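Local coordinates for major capsid protein P2 (Pseudoalteromonas phage pm2, PDB 2VVF) that assembles as trimers into the outer capsid shell of a membrane-containing marine phage, as its double jelly-roll major coat protein, at residues Arg2-Leu7 / Ala131-Lys135; Pro24-Glu30 / Ala105-Leu111; Phe85-Met90 / Gln101-Leu106; Pro141-Met146 / Met261-Ser265. All coordinates share one frame; numbering follows the deposited sequence.

Contact 1. Residues Arg2-Leu7 / Ala131-Lys135; sequences RSFLNL and AIAQK
Phe4 (chi1 -67°) and Gln134 (chi1 -55°) both hold CG anti to the carbonyl carbon, and this brings the phenyl ring across the glutamine chain. Gln134 CG lies over one face of the ring, offset toward the rim. Phe4 CE1 is 4.1 Å from Gln134 CB. The glutamine then runs extended to its amide, whose plane is turned 46° from the ring. The Arg2 chain bends at chi3. Phe4 CE1 sits over one face of its guanidinium, and Arg2 NH1 meets the edge of the phenyl ring in its plane. Arg2 NH2 comes to 3.1 Å from Gln134 OE1. Both atoms are hydrogen-bonded to Tyr210 OH of the second subunit, and Arg2 NE forms a salt bridge with Glu30.

Strand 3-6 runs antiparallel to strand 128-136, as the outermost strand within this chain of a jelly-roll sheet in the N-terminal domain of this double jelly-roll protein. Ser3 pairs with Lys135 and Leu5 with Ala133 through two hydrogen bonds each. Ala133 N to Leu5 O is 2.7 Å. Beyond the strand, Leu7 N gives a weak bond to Ala131 O.

The side chains of Leu5, Ala133 and Lys135 are on the sheet face away from Phe4. There Leu7 reaches over two alanines. Its CD1 is 3.5 Å from Ala133 CB, and its CD2 is 3.8 Å from Ala131 CB. Leu5 CD2 crosses the aliphatic chain of Lys135, 4.1 Å from its CD. Back on the Phe4 face, Asn6 and Ile132 lie side by side, and Ile206 of the second subunit packs against both Phe4 and Gln134.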
loop_
_atom_site.group_PDB
_atom_site.type_symbol
_atom_site.label_atom_id
_atom_site.label_comp_id
_atom_site.label_asym_id
_atom_site.label_seq_id
_atom_site.Cartn_x
_atom_site.Cartn_y
_atom_site.Cartn_z
ATOM N N ARG A 2 -17.444 -7.131 -11.700
ATOM C CA ARG A 2 -18.063 -7.618 -10.474
ATOM C C ARG A 2 -19.505 -7.140 -10.413
ATOM O O ARG A 2 -19.891 -6.211 -11.123
ATOM C CB ARG A 2 -17.307 -7.105 -9.246
ATOM C CG ARG A 2 -15.919 -7.696 -9.061
ATOM C CD ARG A 2 -14.994 -6.705 -8.370
ATOM N NE ARG A 2 -14.862 -6.974 -6.942
ATOM C CZ ARG A 2 -14.793 -6.032 -6.005
ATOM N NH1 ARG A 2 -14.849 -4.752 -6.341
ATOM N NH2 ARG A 2 -14.670 -6.372 -4.731
ATOM N N SER A 3 -20.294 -7.771 -9.554
ATOM C CA SER A 3 -21.688 -7.391 -9.380
ATOM C C SER A 3 -21.961 -7.080 -7.917
ATOM O O SER A 3 -21.630 -7.870 -7.033
ATOM C CB SER A 3 -22.621 -8.501 -9.866
ATOM O OG SER A 3 -22.044 -9.779 -9.667
ATOM N N PHE A 4 -22.547 -5.914 -7.670
ATOM C CA PHE A 4 -22.898 -5.499 -6.320
ATOM C C PHE A 4 -24.403 -5.668 -6.166
ATOM O O PHE A 4 -25.181 -5.015 -6.862
ATOM C CB PHE A 4 -22.493 -4.044 -6.086
ATOM C CG PHE A 4 -21.007 -3.825 -6.078
ATOM C CD1 PHE A 4 -20.143 -4.855 -6.409
ATOM C CD2 PHE A 4 -20.474 -2.595 -5.737
ATOM C CE1 PHE A 4 -18.775 -4.664 -6.400
ATOM C CE2 PHE A 4 -19.107 -2.397 -5.724
ATOM C CZ PHE A 4 -18.256 -3.434 -6.057
ATOM N N LEU A 5 -24.805 -6.581 -5.286
ATOM C CA LEU A 5 -26.218 -6.882 -5.092
ATOM C C LEU A 5 -26.727 -6.619 -3.683
ATOM O O LEU A 5 -26.035 -6.876 -2.697
ATOM C CB LEU A 5 -26.494 -8.346 -5.446
ATOM C CG LEU A 5 -27.016 -8.659 -6.848
ATOM C CD1 LEU A 5 -26.238 -7.885 -7.902
ATOM C CD2 LEU A 5 -26.932 -10.155 -7.107
ATOM N N ASN A 6 -27.969 -6.156 -3.602
ATOM C CA ASN A 6 -28.628 -5.937 -2.326
ATOM C C ASN A 6 -29.287 -7.264 -1.974
ATOM O O ASN A 6 -30.337 -7.604 -2.516
ATOM C CB ASN A 6 -29.695 -4.846 -2.454
ATOM C CG ASN A 6 -29.148 -3.457 -2.179
ATOM O OD1 ASN A 6 -28.514 -3.217 -1.152
ATOM N ND2 ASN A 6 -29.406 -2.529 -3.093
ATOM N N LEU A 7 -28.635 -8.037 -1.112
ATOM C CA LEU A 7 -29.145 -9.346 -0.723
ATOM C C LEU A 7 -30.603 -9.296 -0.277
ATOM O O LEU A 7 -31.093 -8.259 0.174
ATOM C CB LEU A 7 -28.274 -9.958 0.376
ATOM C CG LEU A 7 -27.269 -11.026 -0.065
ATOM C CD1 LEU A 7 -26.974 -10.916 -1.553
ATOM C CD2 LEU A 7 -25.991 -10.935 0.751
ATOM N N ALA A 131 -28.051 -6.895 4.168
ATOM C CA ALA A 131 -26.765 -7.296 3.618
ATOM C C ALA A 131 -26.612 -6.992 2.133
ATOM O O ALA A 131 -27.573 -7.061 1.364
ATOM C CB ALA A 131 -26.511 -8.774 3.887
ATOM N N ILE A 132 -25.383 -6.669 1.744
ATOM C CA ILE A 132 -25.048 -6.387 0.356
ATOM C C ILE A 132 -23.910 -7.322 -0.033
ATOM O O ILE A 132 -23.009 -7.576 0.765
ATOM C CB ILE A 132 -24.647 -4.911 0.161
ATOM C CG1 ILE A 132 -25.889 -4.017 0.123
ATOM C CG2 ILE A 132 -23.823 -4.744 -1.113
ATOM C CD1 ILE A 132 -25.579 -2.535 0.172
ATOM N N ALA A 133 -23.959 -7.852 -1.249
ATOM C CA ALA A 133 -22.932 -8.780 -1.700
ATOM C C ALA A 133 -22.103 -8.276 -2.875
ATOM O O ALA A 133 -22.639 -7.818 -3.886
ATOM C CB ALA A 133 -23.545 -10.133 -2.028
ATOM N N GLN A 134 -20.786 -8.382 -2.736
ATOM C CA GLN A 134 -19.863 -8.027 -3.805
ATOM C C GLN A 134 -19.431 -9.366 -4.394
ATOM O O GLN A 134 -18.594 -10.065 -3.821
ATOM C CB GLN A 134 -18.649 -7.280 -3.250
ATOM C CG GLN A 134 -18.993 -6.047 -2.436
ATOM C CD GLN A 134 -17.761 -5.299 -1.981
ATOM O OE1 GLN A 134 -16.739 -5.294 -2.665
ATOM N NE2 GLN A 134 -17.846 -4.670 -0.815
ATOM N N LYS A 135 -20.061 -9.754 -5.495
ATOM C CA LYS A 135 -19.794 -11.051 -6.096
ATOM C C LYS A 135 -18.997 -11.014 -7.393
ATOM O O LYS A 135 -18.786 -9.957 -7.987
ATOM C CB LYS A 135 -21.102 -11.819 -6.309
ATOM C CG LYS A 135 -22.177 -11.524 -5.274
ATOM C CD LYS A 135 -23.539 -12.011 -5.739
ATOM C CE LYS A 135 -23.456 -13.421 -6.299
ATOM N NZ LYS A 135 -24.779 -13.911 -6.778
#

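Contact 2. Residues Pro24-Glu30 / Ala105-Leu111; sequences PIGQTYE and ALGTVGL. With CA (calcium ion), chain G.
Tyr29 sets the edge of its ring against the Thr108 methyl, with Tyr29 CD2 3.7 Å from Thr108 CG2 and the methyl in the ring plane. The far end of the ring is fixed by its own segment, because Tyr29 OH donates to a lone pair of Pro24 O. Thr108 places OG1 between its backbone N and carbonyl carbon (chi1 68°), pointing into the loop at Gly26 and Gln27. There OG1 donates to a lone pair of Gln27 O at 2.6 Å and accepts from Gly26 N at 2.8 Å. One hydroxyl therefore grips the loop at two points.

The strands pair over a short length. Tyr29 N to Leu106 O is 2.9 Å and nearly straight (177°), and Leu106 N returns a bond to Tyr29 O. Leu106 is the centre of an inverse gamma turn. Past Thr108 the chain makes a type II turn to Leu111, whose CB lies 4.0 Å from Ile25 CG1.

At the other end Thr28 CG2 packs on Ala105 CB. The carbonyl O of Ala105 binds the calcium ion at 2.5 Å, together with Pro141 O and Trp143 O.

Tyr29 also rests on Ala133 and Lys135 of strand 128-136, which flanks strand 28-37 in the same N-terminal sheet. Leu106 meets Leu51 of strand 44-51 and Cys114 of strand 114-120, which belong to the domain's second sheet.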
loop_
_atom_site.group_PDB
_atom_site.type_symbol
_atom_site.label_atom_id
_atom_site.label_comp_id
_atom_site.label_asym_id
_atom_site.label_seq_id
_atom_site.Cartn_x
_atom_site.Cartn_y
_atom_site.Cartn_z
ATOM N N PRO A 24 -27.477 -17.309 -2.054
ATOM C CA PRO A 24 -27.819 -18.031 -3.271
ATOM C C PRO A 24 -26.576 -18.663 -3.889
ATOM O O PRO A 24 -25.543 -18.011 -4.036
ATOM C CB PRO A 24 -28.361 -16.928 -4.176
ATOM C CG PRO A 24 -29.004 -15.971 -3.231
ATOM C CD PRO A 24 -28.233 -16.050 -1.931
ATOM N N ILE A 25 -26.685 -19.940 -4.237
ATOM C CA ILE A 25 -25.571 -20.676 -4.823
ATOM C C ILE A 25 -25.423 -20.403 -6.317
ATOM O O ILE A 25 -26.411 -20.178 -7.018
ATOM C CB ILE A 25 -25.690 -22.187 -4.542
ATOM C CG1 ILE A 25 -25.311 -22.493 -3.090
ATOM C CG2 ILE A 25 -24.818 -22.978 -5.507
ATOM C CD1 ILE A 25 -26.295 -21.960 -2.077
ATOM N N GLY A 26 -24.186 -20.428 -6.800
ATOM C CA GLY A 26 -23.922 -20.204 -8.215
ATOM C C GLY A 26 -22.687 -19.349 -8.481
ATOM O O GLY A 26 -21.881 -19.671 -9.354
ATOM N N GLN A 27 -22.549 -18.252 -7.741
ATOM C CA GLN A 27 -21.426 -17.339 -7.942
ATOM C C GLN A 27 -20.408 -17.341 -6.807
ATOM O O GLN A 27 -20.434 -18.205 -5.932
ATOM C CB GLN A 27 -21.930 -15.915 -8.195
ATOM C CG GLN A 27 -23.166 -15.843 -9.081
ATOM C CD GLN A 27 -22.829 -15.534 -10.529
ATOM O OE1 GLN A 27 -21.854 -16.049 -11.074
ATOM N NE2 GLN A 27 -23.640 -14.693 -11.158
ATOM N N THR A 28 -19.509 -16.362 -6.838
ATOM C CA THR A 28 -18.465 -16.224 -5.830
ATOM C C THR A 28 -18.690 -14.971 -4.989
ATOM O O THR A 28 -18.931 -13.890 -5.523
ATOM C CB THR A 28 -17.071 -16.192 -6.481
ATOM O OG1 THR A 28 -16.780 -17.471 -7.059
ATOM C CG2 THR A 28 -16.007 -15.842 -5.454
ATOM N N TYR A 29 -18.601 -15.121 -3.671
ATOM C CA TYR A 29 -18.772 -13.997 -2.758
ATOM C C TYR A 29 -17.412 -13.524 -2.261
ATOM O O TYR A 29 -16.755 -14.209 -1.475
ATOM C CB TYR A 29 -19.647 -14.397 -1.567
ATOM C CG TYR A 29 -21.086 -14.676 -1.928
ATOM C CD1 TYR A 29 -22.031 -13.658 -1.942
ATOM C CD2 TYR A 29 -21.502 -15.960 -2.259
ATOM C CE1 TYR A 29 -23.349 -13.910 -2.278
ATOM C CE2 TYR A 29 -22.818 -16.223 -2.592
ATOM C CZ TYR A 29 -23.737 -15.194 -2.601
ATOM O OH TYR A 29 -25.047 -15.449 -2.934
ATOM N N GLU A 30 -16.991 -12.354 -2.724
ATOM C CA GLU A 30 -15.711 -11.792 -2.315
ATOM C C GLU A 30 -15.849 -11.066 -0.982
ATOM O O GLU A 30 -15.003 -11.206 -0.095
ATOM C CB GLU A 30 -15.192 -10.832 -3.384
ATOM C CG GLU A 30 -15.223 -11.401 -4.790
ATOM C CD GLU A 30 -14.398 -10.587 -5.765
ATOM O OE1 GLU A 30 -14.142 -9.399 -5.480
ATOM O OE2 GLU A 30 -14.009 -11.134 -6.818
ATOM N N ALA A 105 -11.691 -15.967 -1.925
ATOM C CA ALA A 105 -13.101 -15.667 -2.150
ATOM C C ALA A 105 -13.979 -16.888 -1.885
ATOM O O ALA A 105 -13.553 -18.028 -2.083
ATOM C CB ALA A 105 -13.320 -15.146 -3.561
ATOM N N LEU A 106 -15.207 -16.642 -1.439
ATOM C CA LEU A 106 -16.140 -17.720 -1.138
ATOM C C LEU A 106 -16.897 -18.211 -2.368
ATOM O O LEU A 106 -18.001 -17.744 -2.655
ATOM C CB LEU A 106 -17.128 -17.287 -0.054
ATOM C CG LEU A 106 -18.225 -18.291 0.307
ATOM C CD1 LEU A 106 -17.618 -19.639 0.666
ATOM C CD2 LEU A 106 -19.075 -17.761 1.449
ATOM N N GLY A 107 -16.306 -19.164 -3.081
ATOM C CA GLY A 107 -16.951 -19.749 -4.249
ATOM C C GLY A 107 -18.067 -20.651 -3.737
ATOM O O GLY A 107 -17.946 -21.237 -2.661
ATOM N N THR A 108 -19.157 -20.748 -4.493
ATOM C CA THR A 108 -20.295 -21.562 -4.075
ATOM C C THR A 108 -20.628 -22.702 -5.035
ATOM O O THR A 108 -21.521 -23.507 -4.765
ATOM C CB THR A 108 -21.532 -20.696 -3.784
ATOM O OG1 THR A 108 -22.009 -20.119 -5.005
ATOM C CG2 THR A 108 -21.188 -19.586 -2.803
ATOM N N VAL A 109 -19.911 -22.775 -6.151
ATOM C CA VAL A 109 -20.154 -23.818 -7.141
ATOM C C VAL A 109 -20.030 -25.222 -6.554
ATOM O O VAL A 109 -19.015 -25.563 -5.947
ATOM C CB VAL A 109 -19.264 -23.644 -8.381
ATOM C CG1 VAL A 109 -19.242 -24.922 -9.203
ATOM C CG2 VAL A 109 -19.746 -22.469 -9.218
ATOM N N GLY A 110 -21.068 -26.033 -6.745
ATOM C CA GLY A 110 -21.082 -27.406 -6.246
ATOM C C GLY A 110 -21.697 -27.494 -4.852
ATOM O O GLY A 110 -21.919 -28.584 -4.326
ATOM N N LEU A 111 -21.968 -26.335 -4.263
ATOM C CA LEU A 111 -22.549 -26.256 -2.926
ATOM C C LEU A 111 -24.059 -26.474 -2.956
ATOM O O LEU A 111 -24.716 -26.207 -3.961
ATOM C CB LEU A 111 -22.250 -24.889 -2.297
ATOM C CG LEU A 111 -20.878 -24.729 -1.640
ATOM C CD1 LEU A 111 -20.735 -23.589 -0.993
ATOM C CD2 LEU A 111 -20.754 -25.495 -0.540
HETATM CA CA CA G . -11.853 -19.833 -2.612
#

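Contact 3. Residues Phe85-Met90 / Gln101-Leu106. With CA (calcium ion), chain G.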
loop_
_atom_site.group_PDB
_atom_site.type_symbol
_atom_site.label_atom_id
_atom_site.label_comp_id
_atom_site.label_asym_id
_atom_site.label_seq_id
_atom_site.Cartn_x
_atom_site.Cartn_y
_atom_site.Cartn_z
ATOM N N PHE A 85 -13.873 -12.238 2.574
ATOM C CA PHE A 85 -13.450 -13.575 2.183
ATOM C C PHE A 85 -12.159 -13.433 1.395
ATOM O O PHE A 85 -11.175 -14.126 1.653
ATOM C CB PHE A 85 -14.541 -14.272 1.375
ATOM C CG PHE A 85 -15.804 -14.491 2.153
ATOM C CD1 PHE A 85 -15.840 -15.412 3.185
ATOM C CD2 PHE A 85 -16.926 -13.718 1.912
ATOM C CE1 PHE A 85 -16.988 -15.593 3.932
ATOM C CE2 PHE A 85 -18.077 -13.893 2.655
ATOM C CZ PHE A 85 -18.108 -14.831 3.667
ATOM N N VAL A 86 -12.147 -12.469 0.483
ATOM C CA VAL A 86 -10.947 -12.157 -0.275
ATOM C C VAL A 86 -10.040 -11.391 0.686
ATOM O O VAL A 86 -10.473 -10.424 1.318
ATOM C CB VAL A 86 -11.282 -11.300 -1.513
ATOM C CG1 VAL A 86 -10.039 -10.593 -2.031
ATOM C CG2 VAL A 86 -11.918 -12.156 -2.598
ATOM N N ARG A 87 -8.799 -11.846 0.830
ATOM C CA ARG A 87 -7.855 -11.198 1.735
ATOM C C ARG A 87 -7.016 -10.149 1.009
ATOM O O ARG A 87 -6.097 -10.477 0.260
ATOM C CB ARG A 87 -6.976 -12.240 2.429
ATOM C CG ARG A 87 -7.782 -13.293 3.187
ATOM C CD ARG A 87 -6.885 -14.231 3.973
ATOM N NE ARG A 87 -6.210 -13.547 5.073
ATOM C CZ ARG A 87 -6.369 -13.854 6.356
ATOM N NH1 ARG A 87 -7.183 -14.838 6.710
ATOM N NH2 ARG A 87 -5.712 -13.177 7.287
ATOM N N PRO A 88 -7.360 -8.884 1.229
ATOM C CA PRO A 88 -6.699 -7.755 0.573
ATOM C C PRO A 88 -5.213 -7.588 0.891
ATOM O O PRO A 88 -4.487 -6.926 0.147
ATOM C CB PRO A 88 -7.479 -6.540 1.092
ATOM C CG PRO A 88 -8.761 -7.093 1.654
ATOM C CD PRO A 88 -8.407 -8.447 2.168
ATOM N N GLU A 89 -4.768 -8.169 1.999
ATOM C CA GLU A 89 -3.377 -8.043 2.424
ATOM C C GLU A 89 -2.450 -9.067 1.772
ATOM O O GLU A 89 -1.228 -8.997 1.924
ATOM C CB GLU A 89 -3.277 -8.141 3.948
ATOM C CG GLU A 89 -4.121 -7.120 4.694
ATOM C CD GLU A 89 -5.594 -7.481 4.719
ATOM O OE1 GLU A 89 -5.922 -8.670 4.518
ATOM O OE2 GLU A 89 -6.423 -6.575 4.943
ATOM N N MET A 90 -3.036 -10.018 1.052
ATOM C CA MET A 90 -2.259 -11.065 0.397
ATOM C C MET A 90 -1.292 -10.528 -0.653
ATOM O O MET A 90 -1.616 -9.605 -1.400
ATOM C CB MET A 90 -3.185 -12.111 -0.230
ATOM C CG MET A 90 -4.072 -12.838 0.769
ATOM S SD MET A 90 -3.193 -13.339 2.260
ATOM C CE MET A 90 -2.122 -14.615 1.619
ATOM N N GLN A 101 -4.981 -12.815 -3.381
ATOM C CA GLN A 101 -6.044 -12.247 -2.555
ATOM C C GLN A 101 -7.399 -12.852 -2.901
ATOM O O GLN A 101 -8.158 -13.248 -2.015
ATOM C CB GLN A 101 -6.103 -10.728 -2.722
ATOM C CG GLN A 101 -4.788 -10.018 -2.477
ATOM C CD GLN A 101 -4.748 -8.637 -3.101
ATOM O OE1 GLN A 101 -5.733 -8.171 -3.671
ATOM N NE2 GLN A 101 -3.601 -7.979 -3.006
ATOM N N ARG A 102 -7.701 -12.906 -4.195
ATOM C CA ARG A 102 -8.974 -13.441 -4.673
ATOM C C ARG A 102 -9.107 -14.940 -4.429
ATOM O O ARG A 102 -10.214 -15.480 -4.417
ATOM C CB ARG A 102 -9.155 -13.137 -6.164
ATOM C CG ARG A 102 -9.044 -11.661 -6.520
ATOM C CD ARG A 102 -8.917 -11.465 -8.021
ATOM N NE ARG A 102 -9.381 -10.147 -8.441
ATOM C CZ ARG A 102 -9.199 -9.646 -9.657
ATOM N NH1 ARG A 102 -9.654 -8.437 -9.953
ATOM N NH2 ARG A 102 -8.558 -10.355 -10.576
ATOM N N MET A 103 -7.978 -15.611 -4.236
ATOM C CA MET A 103 -7.977 -17.051 -4.005
ATOM C C MET A 103 -8.720 -17.448 -2.731
ATOM O O MET A 103 -8.999 -18.626 -2.508
ATOM C CB MET A 103 -6.542 -17.585 -3.982
ATOM C CG MET A 103 -6.217 -18.476 -2.796
ATOM S SD MET A 103 -4.526 -19.113 -2.874
ATOM C CE MET A 103 -4.057 -19.044 -1.148
ATOM N N PHE A 104 -9.054 -16.461 -1.906
ATOM C CA PHE A 104 -9.762 -16.718 -0.656
ATOM C C PHE A 104 -11.258 -16.451 -0.765
ATOM O O PHE A 104 -12.005 -16.681 0.187
ATOM C CB PHE A 104 -9.164 -15.889 0.480
ATOM C CG PHE A 104 -7.804 -16.351 0.915
ATOM C CD1 PHE A 104 -7.668 -17.297 1.914
ATOM C CD2 PHE A 104 -6.663 -15.840 0.323
ATOM C CE1 PHE A 104 -6.418 -17.726 2.314
ATOM C CE2 PHE A 104 -5.410 -16.263 0.721
ATOM C CZ PHE A 104 -5.286 -17.205 1.718
ATOM N N ALA A 105 -11.691 -15.967 -1.925
ATOM C CA ALA A 105 -13.101 -15.667 -2.150
ATOM C C ALA A 105 -13.979 -16.888 -1.885
ATOM O O ALA A 105 -13.553 -18.028 -2.083
ATOM C CB ALA A 105 -13.320 -15.146 -3.561
ATOM N N LEU A 106 -15.207 -16.642 -1.439
ATOM C CA LEU A 106 -16.140 -17.720 -1.138
ATOM C C LEU A 106 -16.897 -18.211 -2.368
ATOM O O LEU A 106 -18.001 -17.744 -2.655
ATOM C CB LEU A 106 -17.128 -17.287 -0.054
ATOM C CG LEU A 106 -18.225 -18.291 0.307
ATOM C CD1 LEU A 106 -17.618 -19.639 0.666
ATOM C CD2 LEU A 106 -19.075 -17.761 1.449
HETATM CA CA CA G . -11.853 -19.833 -2.612
#
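Arg87 lays its CD over the centre of the Phe104 ring, 3.7 Å from the centroid and 8° off the ring normal, a CH-pi contact. The Met90 side chain runs at about a right angle to that of Phe104 and reaches its ring obliquely. Its CG is 3.7 Å from Phe104 CE2, and its sulfur makes an oblique Met-aromatic contact. Phe85 runs alongside Leu106, whose CB lies over one face of the Phe85 ring, 4.0 Å from the centroid. Between these clusters Val86 CG2 touches Ala105 CB at 3.4 Å.

Gln101 holds the loop in place. Its extended chain carries NE2 to Met90 O, 3.0 Å away at 164°, and Met90 O lies in the amide plane. Gln101 O accepts from Arg87 N at 3.2 Å. The 85-90 loop is itself folded by a type I turn from Arg87 to Met90. A second type I turn, from Arg102 to Ala105, leads the chain from the helix toward the calcium ligand Ala105 O.

Further out, Arg87 NH1 bonds to Thr145 OG1. Arg102 forms salt bridges with Asp228 and Glu226 of the second subunit. The contact joins the end of helix 97-102 to the loop after strand 80-84, with strand 28-37 beside Phe85 and Val86 and strand 143-154 against Phe104.

Contact 4. Residues Pro141-Met146 / Met261-Ser265; sequences PSWLTM and MGVWS. With CA (calcium ion), chain G.
Trp143 lies flat across the backbone of Gly262. The glycine CA is 3.7 Å from the centroid of the six-membered ring, a CH-pi contact over the face. Val263 N lies over the same face, and Val263 CG2 presses on the pyrrole side, 3.5 Å from Trp143 NE1.

Trp264 is the large knob of segment 261-265. Its CG is anti to the backbone N (chi1 -173°), which turns the indole toward Pro141. Pro141 CG is 3.6 Å from Trp264 CE3. The Met146 methyl fits at the edge of the pyrrole ring, with CE 4.1 Å from Trp264 CD1. Leu144 runs alongside, its CD2 4.0 Å from Trp264 CB.

These are the first and last strands of the C-terminal jelly roll, paired antiparallel in one sheet. Trp264 N bonds to Ser142 O at 2.8 Å, and Leu144 N to Gly262 O. A water bridges Ser142 N and Trp264 O, closing the end of the pairing beyond the last direct backbone bond.

The indole of Trp264 also packs on Leu51 and Leu56 of the N-terminal domain. Pro141 O (2.6 Å) and Trp143 O (2.8 Å) bind the calcium ion.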
loop_
_atom_site.group_PDB
_atom_site.type_symbol
_atom_site.label_atom_id
_atom_site.label_comp_id
_atom_site.label_asym_id
_atom_site.label_seq_id
_atom_site.Cartn_x
_atom_site.Cartn_y
_atom_site.Cartn_z
ATOM N N PRO A 141 -15.705 -23.739 -3.675
ATOM C CA PRO A 141 -15.336 -23.150 -2.395
ATOM C C PRO A 141 -13.816 -22.999 -2.332
ATOM O O PRO A 141 -13.304 -21.935 -1.990
ATOM C CB PRO A 141 -15.822 -24.193 -1.391
ATOM C CG PRO A 141 -17.033 -24.782 -2.044
ATOM C CD PRO A 141 -16.841 -24.669 -3.542
ATOM N N SER A 142 -13.107 -24.056 -2.717
ATOM C CA SER A 142 -11.648 -24.040 -2.768
ATOM C C SER A 142 -10.981 -23.500 -1.498
ATOM O O SER A 142 -11.431 -23.772 -0.384
ATOM C CB SER A 142 -11.179 -23.262 -3.999
ATOM O OG SER A 142 -9.766 -23.195 -4.062
ATOM N N TRP A 143 -9.895 -22.754 -1.677
ATOM C CA TRP A 143 -9.148 -22.183 -0.557
ATOM C C TRP A 143 -9.981 -21.182 0.238
ATOM O O TRP A 143 -10.406 -20.157 -0.291
ATOM C CB TRP A 143 -7.857 -21.523 -1.047
ATOM C CG TRP A 143 -6.655 -22.402 -0.908
ATOM C CD1 TRP A 143 -6.151 -23.257 -1.845
ATOM C CD2 TRP A 143 -5.835 -22.554 0.257
ATOM N NE1 TRP A 143 -5.059 -23.924 -1.339
ATOM C CE2 TRP A 143 -4.847 -23.511 -0.050
ATOM C CE3 TRP A 143 -5.833 -21.964 1.524
ATOM C CZ2 TRP A 143 -3.868 -23.890 0.865
ATOM C CZ3 TRP A 143 -4.862 -22.346 2.432
ATOM C CH2 TRP A 143 -3.891 -23.298 2.096
ATOM N N LEU A 144 -10.197 -21.483 1.514
ATOM C CA LEU A 144 -10.988 -20.621 2.384
ATOM C C LEU A 144 -10.315 -20.442 3.740
ATOM O O LEU A 144 -9.521 -21.279 4.165
ATOM C CB LEU A 144 -12.377 -21.233 2.595
ATOM C CG LEU A 144 -13.558 -20.706 1.775
ATOM C CD1 LEU A 144 -13.097 -20.095 0.468
ATOM C CD2 LEU A 144 -14.567 -21.817 1.525
ATOM N N THR A 145 -10.662 -19.357 4.427
ATOM C CA THR A 145 -10.155 -19.091 5.769
ATOM C C THR A 145 -11.146 -19.713 6.747
ATOM O O THR A 145 -12.352 -19.488 6.642
ATOM C CB THR A 145 -10.012 -17.579 6.035
ATOM O OG1 THR A 145 -9.001 -17.030 5.182
ATOM C CG2 THR A 145 -9.637 -17.326 7.486
ATOM N N MET A 146 -10.644 -20.515 7.681
ATOM C CA MET A 146 -11.510 -21.175 8.650
ATOM C C MET A 146 -11.184 -20.759 10.077
ATOM O O MET A 146 -10.299 -21.326 10.714
ATOM C CB MET A 146 -11.428 -22.695 8.495
ATOM C CG MET A 146 -12.001 -23.200 7.183
ATOM S SD MET A 146 -11.126 -24.630 6.542
ATOM C CE MET A 146 -11.605 -24.574 4.802
ATOM N N MET A 261 -6.431 -22.500 7.271
ATOM C CA MET A 261 -6.562 -22.293 5.836
ATOM C C MET A 261 -6.412 -23.626 5.115
ATOM O O MET A 261 -5.614 -24.472 5.516
ATOM C CB MET A 261 -5.480 -21.332 5.334
ATOM C CG MET A 261 -5.678 -19.881 5.729
ATOM S SD MET A 261 -4.328 -18.844 5.129
ATOM C CE MET A 261 -2.913 -19.869 5.515
ATOM N N GLY A 262 -7.166 -23.803 4.037
ATOM C CA GLY A 262 -7.096 -25.029 3.259
ATOM C C GLY A 262 -8.227 -25.082 2.235
ATOM O O GLY A 262 -9.148 -24.279 2.280
ATOM N N VAL A 263 -8.132 -26.015 1.300
ATOM C CA VAL A 263 -9.138 -26.231 0.269
ATOM C C VAL A 263 -10.318 -26.897 0.949
ATOM O O VAL A 263 -10.203 -27.990 1.518
ATOM C CB VAL A 263 -8.594 -27.113 -0.894
ATOM C CG1 VAL A 263 -9.671 -27.424 -1.892
ATOM C CG2 VAL A 263 -7.373 -26.475 -1.556
ATOM N N TRP A 264 -11.447 -26.207 0.914
ATOM C CA TRP A 264 -12.651 -26.713 1.536
ATOM C C TRP A 264 -13.050 -28.070 0.978
ATOM O O TRP A 264 -13.048 -28.290 -0.234
ATOM C CB TRP A 264 -13.800 -25.718 1.388
ATOM C CG TRP A 264 -15.017 -26.118 2.166
ATOM C CD1 TRP A 264 -15.256 -25.888 3.490
ATOM C CD2 TRP A 264 -16.148 -26.851 1.675
ATOM N NE1 TRP A 264 -16.473 -26.418 3.851
ATOM C CE2 TRP A 264 -17.041 -27.013 2.755
ATOM C CE3 TRP A 264 -16.497 -27.377 0.426
ATOM C CZ2 TRP A 264 -18.258 -27.678 2.624
ATOM C CZ3 TRP A 264 -17.706 -28.039 0.299
ATOM C CH2 TRP A 264 -18.571 -28.185 1.392
ATOM N N SER A 265 -13.397 -28.978 1.882
ATOM C CA SER A 265 -13.818 -30.319 1.507
ATOM C C SER A 265 -15.120 -30.673 2.215
ATOM O O SER A 265 -15.300 -30.366 3.396
ATOM C CB SER A 265 -12.735 -31.342 1.852
ATOM O OG SER A 265 -13.174 -32.660 1.567
HETATM CA CA CA G . -11.853 -19.833 -2.612
HETATM O O HOH W 1 -13.819 -26.970 -2.916
#

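How the contacts relate
Contacts 1, 2 and 3 are nested along the chain, with contact 3 innermost, and all belong to the N-terminal jelly roll. Contact 4 follows in series and pairs strands 143-154 and 252-263 of the C-terminal one. Contacts 1 and 2 have centres about 12 Å apart and share a sheet, since strands 128-136 and 28-37 are neighbours. Contacts 2 and 3 share Ala105 and Leu106. Contact 4 lies about 12 Å from contact 2 and 11 Å from contact 3, centre to centre, and touches both. The calcium ion sits where these three meet, so it probably helps hold the two jelly rolls together. Contact 1 lies farther out, against the second subunit of the trimer.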